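Local coordinates for fructokinase (Vibrio cholerae serotype O1, PDB 5EYN), which catalyses the phosphorylation of fructose with ATP as a fructokinase of the PfkB carbohydrate kinase family, binding sugar, nucleotide and a metal ion, at residues Val67-Pro71 and Phe72-Met76; Ala147-Pro150 and Ser151-Thr155; Glu205-Gln208 and Phe209-Thr213. One frame throughout, in Å; residues are numbered along the deposited sequence.

Contact 1: residues Val67-Pro71 and Phe72-Met76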
# COMPACT_ATOMS: atom_id res chain seq x y z
N VAL A 67 -13.64 -0.84 -4.84
CA VAL A 67 -12.34 -1.24 -4.34
C VAL A 67 -11.54 -1.83 -5.50
O VAL A 67 -12.02 -1.89 -6.62
CB VAL A 67 -12.44 -2.27 -3.21
CG1 VAL A 67 -13.02 -1.61 -1.95
CG2 VAL A 67 -13.27 -3.48 -3.64
N GLY A 68 -10.31 -2.24 -5.23
CA GLY A 68 -9.50 -2.82 -6.27
C GLY A 68 -9.70 -4.31 -6.40
O GLY A 68 -10.13 -4.97 -5.45
N ASN A 69 -9.38 -4.83 -7.58
CA ASN A 69 -9.34 -6.26 -7.83
C ASN A 69 -8.02 -6.79 -7.31
O ASN A 69 -7.08 -7.03 -8.07
CB ASN A 69 -9.48 -6.53 -9.32
CG ASN A 69 -9.63 -8.00 -9.63
OD1 ASN A 69 -9.76 -8.83 -8.73
ND2 ASN A 69 -9.62 -8.33 -10.92
N ASP A 70 -7.96 -6.93 -5.99
CA ASP A 70 -6.75 -7.33 -5.30
C ASP A 70 -7.17 -7.97 -3.99
O ASP A 70 -8.35 -7.90 -3.61
CB ASP A 70 -5.80 -6.14 -5.08
CG ASP A 70 -6.51 -4.91 -4.55
OD1 ASP A 70 -6.44 -3.85 -5.20
OD2 ASP A 70 -7.14 -5.00 -3.47
N PRO A 71 -6.22 -8.60 -3.29
CA PRO A 71 -6.61 -9.31 -2.07
C PRO A 71 -7.25 -8.38 -1.04
O PRO A 71 -8.16 -8.80 -0.34
CB PRO A 71 -5.28 -9.89 -1.57
CG PRO A 71 -4.50 -10.12 -2.81
CD PRO A 71 -4.84 -8.94 -3.70
N PHE A 72 -6.80 -7.13 -0.96
CA PHE A 72 -7.36 -6.22 0.02
C PHE A 72 -8.82 -5.87 -0.32
O PHE A 72 -9.68 -5.78 0.57
CB PHE A 72 -6.52 -4.96 0.16
CG PHE A 72 -5.25 -5.15 0.94
CD1 PHE A 72 -4.88 -6.39 1.47
CD2 PHE A 72 -4.43 -4.07 1.17
CE1 PHE A 72 -3.72 -6.52 2.19
CE2 PHE A 72 -3.26 -4.21 1.88
CZ PHE A 72 -2.90 -5.43 2.39
N GLY A 73 -9.10 -5.71 -1.60
CA GLY A 73 -10.46 -5.41 -2.02
C GLY A 73 -11.38 -6.58 -1.74
O GLY A 73 -12.52 -6.39 -1.30
N ARG A 74 -10.89 -7.79 -2.00
CA ARG A 74 -11.68 -8.98 -1.74
C ARG A 74 -11.87 -9.16 -0.24
O ARG A 74 -12.92 -9.62 0.20
CB ARG A 74 -11.04 -10.20 -2.37
CG ARG A 74 -11.16 -10.20 -3.88
CD ARG A 74 -10.69 -11.50 -4.49
NE ARG A 74 -9.24 -11.57 -4.55
CZ ARG A 74 -8.50 -11.01 -5.52
NH1 ARG A 74 -9.07 -10.34 -6.51
NH2 ARG A 74 -7.18 -11.12 -5.49
N PHE A 75 -10.86 -8.79 0.55
CA PHE A 75 -10.97 -8.85 2.00
C PHE A 75 -12.04 -7.88 2.49
O PHE A 75 -12.79 -8.20 3.40
CB PHE A 75 -9.61 -8.52 2.62
CG PHE A 75 -9.63 -8.36 4.11
CD1 PHE A 75 -9.82 -9.45 4.94
CD2 PHE A 75 -9.41 -7.12 4.68
CE1 PHE A 75 -9.80 -9.29 6.31
CE2 PHE A 75 -9.38 -6.97 6.05
CZ PHE A 75 -9.58 -8.05 6.86
N MET A 76 -12.13 -6.71 1.88
CA MET A 76 -13.17 -5.76 2.28
C MET A 76 -14.57 -6.23 1.86
O MET A 76 -15.53 -6.08 2.61
CB MET A 76 -12.88 -4.33 1.79
CG MET A 76 -11.65 -3.73 2.48
SD MET A 76 -11.69 -3.85 4.28
CE MET A 76 -13.11 -2.89 4.67

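Contact 2: residues Ala147-Pro150 and Ser151-Thr155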
# COMPACT_ATOMS: atom_id res chain seq x y z
N ALA A 147 -12.47 13.91 -2.83
CA ALA A 147 -11.10 14.39 -2.97
C ALA A 147 -10.66 14.58 -4.42
O ALA A 147 -9.97 15.55 -4.71
CB ALA A 147 -10.11 13.47 -2.22
N ASN A 148 -10.99 13.63 -5.29
CA ASN A 148 -10.56 13.69 -6.68
C ASN A 148 -11.68 13.26 -7.59
O ASN A 148 -12.62 12.61 -7.16
CB ASN A 148 -9.35 12.80 -6.91
CG ASN A 148 -8.21 13.13 -5.99
OD1 ASN A 148 -7.46 14.09 -6.22
ND2 ASN A 148 -8.05 12.34 -4.96
N GLN A 149 -11.57 13.63 -8.86
CA GLN A 149 -12.49 13.15 -9.86
C GLN A 149 -12.08 11.77 -10.34
O GLN A 149 -10.90 11.46 -10.36
CB GLN A 149 -12.49 14.09 -11.06
CG GLN A 149 -12.88 15.51 -10.73
CD GLN A 149 -14.34 15.64 -10.32
OE1 GLN A 149 -15.10 14.66 -10.29
NE2 GLN A 149 -14.73 16.84 -9.95
N PRO A 150 -13.04 10.96 -10.81
CA PRO A 150 -14.46 11.27 -10.95
C PRO A 150 -15.30 11.10 -9.69
O PRO A 150 -16.48 11.42 -9.68
CB PRO A 150 -14.93 10.27 -12.01
CG PRO A 150 -14.04 9.07 -11.78
CD PRO A 150 -12.70 9.67 -11.44
N SER A 151 -14.72 10.56 -8.62
CA SER A 151 -15.53 10.30 -7.44
C SER A 151 -16.20 11.55 -6.91
O SER A 151 -17.35 11.51 -6.48
CB SER A 151 -14.70 9.64 -6.34
OG SER A 151 -15.49 9.45 -5.18
N ARG A 152 -15.52 12.69 -6.97
CA ARG A 152 -16.08 13.92 -6.42
C ARG A 152 -17.40 14.26 -7.11
O ARG A 152 -18.43 14.38 -6.47
CB ARG A 152 -15.07 15.07 -6.56
CG ARG A 152 -15.62 16.41 -6.08
CD ARG A 152 -14.72 17.59 -6.40
NE ARG A 152 -13.36 17.44 -5.90
CZ ARG A 152 -12.39 18.31 -6.12
NH1 ARG A 152 -12.63 19.39 -6.87
NH2 ARG A 152 -11.18 18.15 -5.64
N SER A 153 -17.38 14.37 -8.43
CA SER A 153 -18.60 14.68 -9.16
C SER A 153 -19.63 13.56 -9.04
O SER A 153 -20.83 13.83 -8.97
CB SER A 153 -18.31 15.04 -10.62
OG SER A 153 -17.62 14.03 -11.32
N SER A 154 -19.19 12.30 -9.02
CA SER A 154 -20.15 11.20 -8.88
C SER A 154 -20.86 11.25 -7.54
O SER A 154 -22.05 10.99 -7.45
CB SER A 154 -19.46 9.84 -9.04
OG SER A 154 -18.93 9.69 -10.34
N THR A 155 -20.13 11.61 -6.50
CA THR A 155 -20.67 11.63 -5.17
C THR A 155 -21.61 12.81 -5.01
O THR A 155 -22.67 12.70 -4.42
CB THR A 155 -19.53 11.65 -4.13
OG1 THR A 155 -18.75 10.45 -4.26
CG2 THR A 155 -20.08 11.74 -2.76

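Contact 3: residues Glu205-Gln208 and Phe209-Thr213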
# COMPACT_ATOMS: atom_id res chain seq x y z
N GLU A 205 -11.89 20.04 15.97
CA GLU A 205 -10.79 20.51 15.15
C GLU A 205 -11.21 20.72 13.69
O GLU A 205 -10.86 21.71 13.07
CB GLU A 205 -9.63 19.50 15.26
CG GLU A 205 -9.01 19.39 16.66
CD GLU A 205 -9.84 18.62 17.71
OE1 GLU A 205 -10.80 17.89 17.37
OE2 GLU A 205 -9.49 18.74 18.91
N GLU A 206 -12.00 19.81 13.15
CA GLU A 206 -12.44 19.95 11.77
C GLU A 206 -13.34 21.17 11.58
O GLU A 206 -13.27 21.84 10.56
CB GLU A 206 -13.14 18.67 11.33
CG GLU A 206 -12.18 17.53 11.11
CD GLU A 206 -12.85 16.17 11.04
OE1 GLU A 206 -12.27 15.29 10.38
OE2 GLU A 206 -13.92 15.97 11.65
N LEU A 207 -14.24 21.41 12.52
CA LEU A 207 -15.14 22.55 12.41
C LEU A 207 -14.33 23.82 12.36
O LEU A 207 -14.56 24.68 11.52
CB LEU A 207 -16.10 22.59 13.60
CG LEU A 207 -16.97 23.84 13.67
CD1 LEU A 207 -17.84 23.95 12.43
CD2 LEU A 207 -17.83 23.84 14.92
N GLN A 208 -13.35 23.93 13.25
CA GLN A 208 -12.53 25.14 13.30
C GLN A 208 -11.69 25.30 12.03
O GLN A 208 -11.57 26.39 11.50
CB GLN A 208 -11.65 25.15 14.55
CG GLN A 208 -12.49 25.34 15.80
CD GLN A 208 -11.68 25.46 17.07
OE1 GLN A 208 -10.48 25.75 17.06
NE2 GLN A 208 -12.34 25.24 18.20
N PHE A 209 -11.13 24.20 11.55
CA PHE A 209 -10.31 24.24 10.34
C PHE A 209 -11.15 24.69 9.15
O PHE A 209 -10.74 25.55 8.38
CB PHE A 209 -9.71 22.86 10.06
CG PHE A 209 -8.89 22.80 8.81
CD1 PHE A 209 -7.56 23.20 8.83
CD2 PHE A 209 -9.44 22.36 7.63
CE1 PHE A 209 -6.80 23.15 7.69
CE2 PHE A 209 -8.67 22.30 6.47
CZ PHE A 209 -7.36 22.70 6.51
N LEU A 210 -12.33 24.11 9.00
CA LEU A 210 -13.14 24.38 7.81
C LEU A 210 -13.74 25.77 7.80
O LEU A 210 -14.06 26.29 6.75
CB LEU A 210 -14.25 23.34 7.70
CG LEU A 210 -13.77 21.96 7.28
CD1 LEU A 210 -14.86 20.92 7.52
CD2 LEU A 210 -13.31 21.93 5.82
N THR A 211 -13.88 26.36 8.98
CA THR A 211 -14.44 27.70 9.11
C THR A 211 -13.37 28.76 9.40
O THR A 211 -13.68 29.95 9.42
CB THR A 211 -15.50 27.76 10.21
OG1 THR A 211 -14.92 27.35 11.46
CG2 THR A 211 -16.69 26.88 9.85
N GLY A 212 -12.13 28.35 9.63
CA GLY A 212 -11.06 29.29 9.92
C GLY A 212 -11.25 30.01 11.25
O GLY A 212 -10.87 31.18 11.39
N THR A 213 -11.81 29.31 12.22
CA THR A 213 -12.11 29.91 13.51
C THR A 213 -11.29 29.25 14.62
O THR A 213 -10.61 28.25 14.41
CB THR A 213 -13.60 29.79 13.85
OG1 THR A 213 -13.98 28.42 13.85
CG2 THR A 213 -14.45 30.52 12.83

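Contact 1: residues Val67-Pro71 and Phe72-Met76
Asp70 and Gly73 meet where strand 61-68 turns into helix 71-82. Asp70 takes the N-cap position, and its OD2 accepts from Gly73 N at 2.8 Å, the amide nitrogen lying nearly on the line of the C-O bond. The carboxylate can reach back because CG sits between the backbone N and the carbonyl carbon (chi1 46°), which turns it towards the first turn of the helix. It is gripped from elsewhere too: Thr98 OG1 is hydrogen-bonded to OD2 and Arg97 forms a salt bridge with OD1, so both oxygens of this buried acid are satisfied. The helix end and the arginine would both be expected to favour its ionised form.

On the outer side Arg74 folds back over the turn. The Arg74 chain bends at chi3 (-78°), laying one guanidinium face over the Asp70 carbonyl, with Asp70 O 3.7 Å from Arg74 CZ. Asn69 meets the edge of that guanidinium, with OD1 2.8 Å from Arg74 NH1, and the amide and guanidinium planes stand almost perpendicular, 89° apart. The ring of Pro71 runs alongside, pointing the same way, with CD 3.7 Å from Arg74 NH2. Main-chain bonds from Arg74 N to Asp70 O and from Phe75 N to Pro71 O start the helical pattern.

Gly73 lets the strand end come close: its CA makes a CH...O contact with Gly68 O at 3.5 Å, and Val67 CG2 packs against the same carbon at 3.8 Å. The turn is the strand-to-helix step of the beta-alpha-beta unit made by strand 61-68, helix 71-82 and strand 86-93. Val67 and Arg74 touch strand 86-93, Phe72 and Phe75 lean on Val29 of strand 28-33, and Phe72 also packs on Tyr39 of the second subunit.

Contact 2: residues Ala147-Pro150 and Ser151-Thr155
Gln149 sets CG opposite its carbonyl carbon and then folds at chi2 (-68°), which curls its amide back over the start of helix 151-165, where OE1 meets Ser153. A chi1 of 57° tucks the Ser153 hydroxyl back over the main chain of its own residue, and OG donates to Gln149 OE1 at 2.8 Å. Ser153 N donates to Gln149 OE1 as well, at 3.0 Å. The two donors approach from opposite faces of the amide plane, so the pair fixes the rotation of the Gln149 amide. Gln149 NE2 then lies beside the aliphatic part of Arg152, 3.6 Å from Arg152 CD, the two side chains crossing at about a right angle.

Helix 151-165 thus begins with a side chain from the preceding loop supplying an acceptor to an amide of its first turn. The loop leads into it from strand 138-142, in the large sheet of the ribokinase-like PfkB fold. Loop carbonyls supply others: Arg152 N donates to Asn148 O, and Ser154 N meets Pro150 O almost head-on at 2.9 Å. A cis peptide bond precedes Pro150, placing a sharp kink in the chain just before the helix.

Arg152 reaches back along the loop, and its NH2 donates to Ala147 O at 3.0 Å. That nitrogen lies well above the carbonyl plane, 58° out of it, while the oxygen sits near the edge of the guanidinium. Arg152 NE is bonded to Leu146 O and NH1 forms a salt bridge with Glu185, so loop carbonyls and a carboxylate together hold the guanidinium in place. Ser151 OG and Ser154 OG bond to the carbonyls of Ala145 and Leu125, and Asn148 is fixed by Gln123, Val179 and Ser181. On the loop side, the side chain of Ala147 is about 10 Å from the bound fructose.

Contact 3: residues Glu205-Gln208 and Phe209-Thr213
Leu207 O is gripped twice by Thr211, through OG1 at 2.7 Å and through the backbone N at 3.1 Å, the two donors coming from opposite faces of the carbonyl plane. At chi1 58° the hydroxyl turns back over its own residue, against the last turn of helix 204-211. The same rotation carries the methyl, CG2, towards Leu207, and it comes within 4.1 Å of CD1 as the two side chains cross at a slant. Thr211 OG1 is also an acceptor: Thr213 OG1 donates to it at 2.8 Å, so a relay of two hydroxyls leads from the residue beyond the helix to a carbonyl inside it.

Gln208 O closes the helix. Thr213 N reaches Gln208 O in the carbonyl plane, on a lone pair, at 3.0 Å, while the bonds this oxygen takes from Gly212 N and Thr211 N are weak. With a weak bond from Gly212 N to Phe209 O, this is a Schellman motif, and Gly212, with positive phi, is its C-prime residue. The Gln208 side chain extends across Thr213 at about a right angle, its CB 3.3 Å from Thr213 O. Ordinary helical bonds come before the cap, among them Leu210 N to Glu206 O, an oxygen that Leu210 CG also approaches to 3.3 Å.

Glu206, on the face turned to the active site, bonds to the main-chain nitrogens of Ser203 and Leu175, and its side chain comes to about 4 Å from the bound calcium ion. Leu207 and Leu210 rest on Phe202 of strand 199-203, and Leu210 also packs against Leu186, Val190 and Met191 of helix 186-194. At the capped end, Thr211 touches Ala222 and Thr213 touches Glu218, both of helix 216-222.

The three contacts follow one another along the chain, none nested in or crossing another, and each joins adjacent segments. Contact 1 turns strand 61-68 into helix 71-82, near the second subunit. Contact 2 comes after strand 138-142 and closes the loop that opens helix 151-165. Contact 3 runs along helix 204-211, which follows strand 199-203 directly, and through the turn that ends it. All three parent strands belong to the nine-stranded sheet, so two helix starts and one helix end are fixed around it. Contacts 1 and 3 lie on opposite sides of the chain's centre, their own centres 34 Å apart, and no two of the contacts touch.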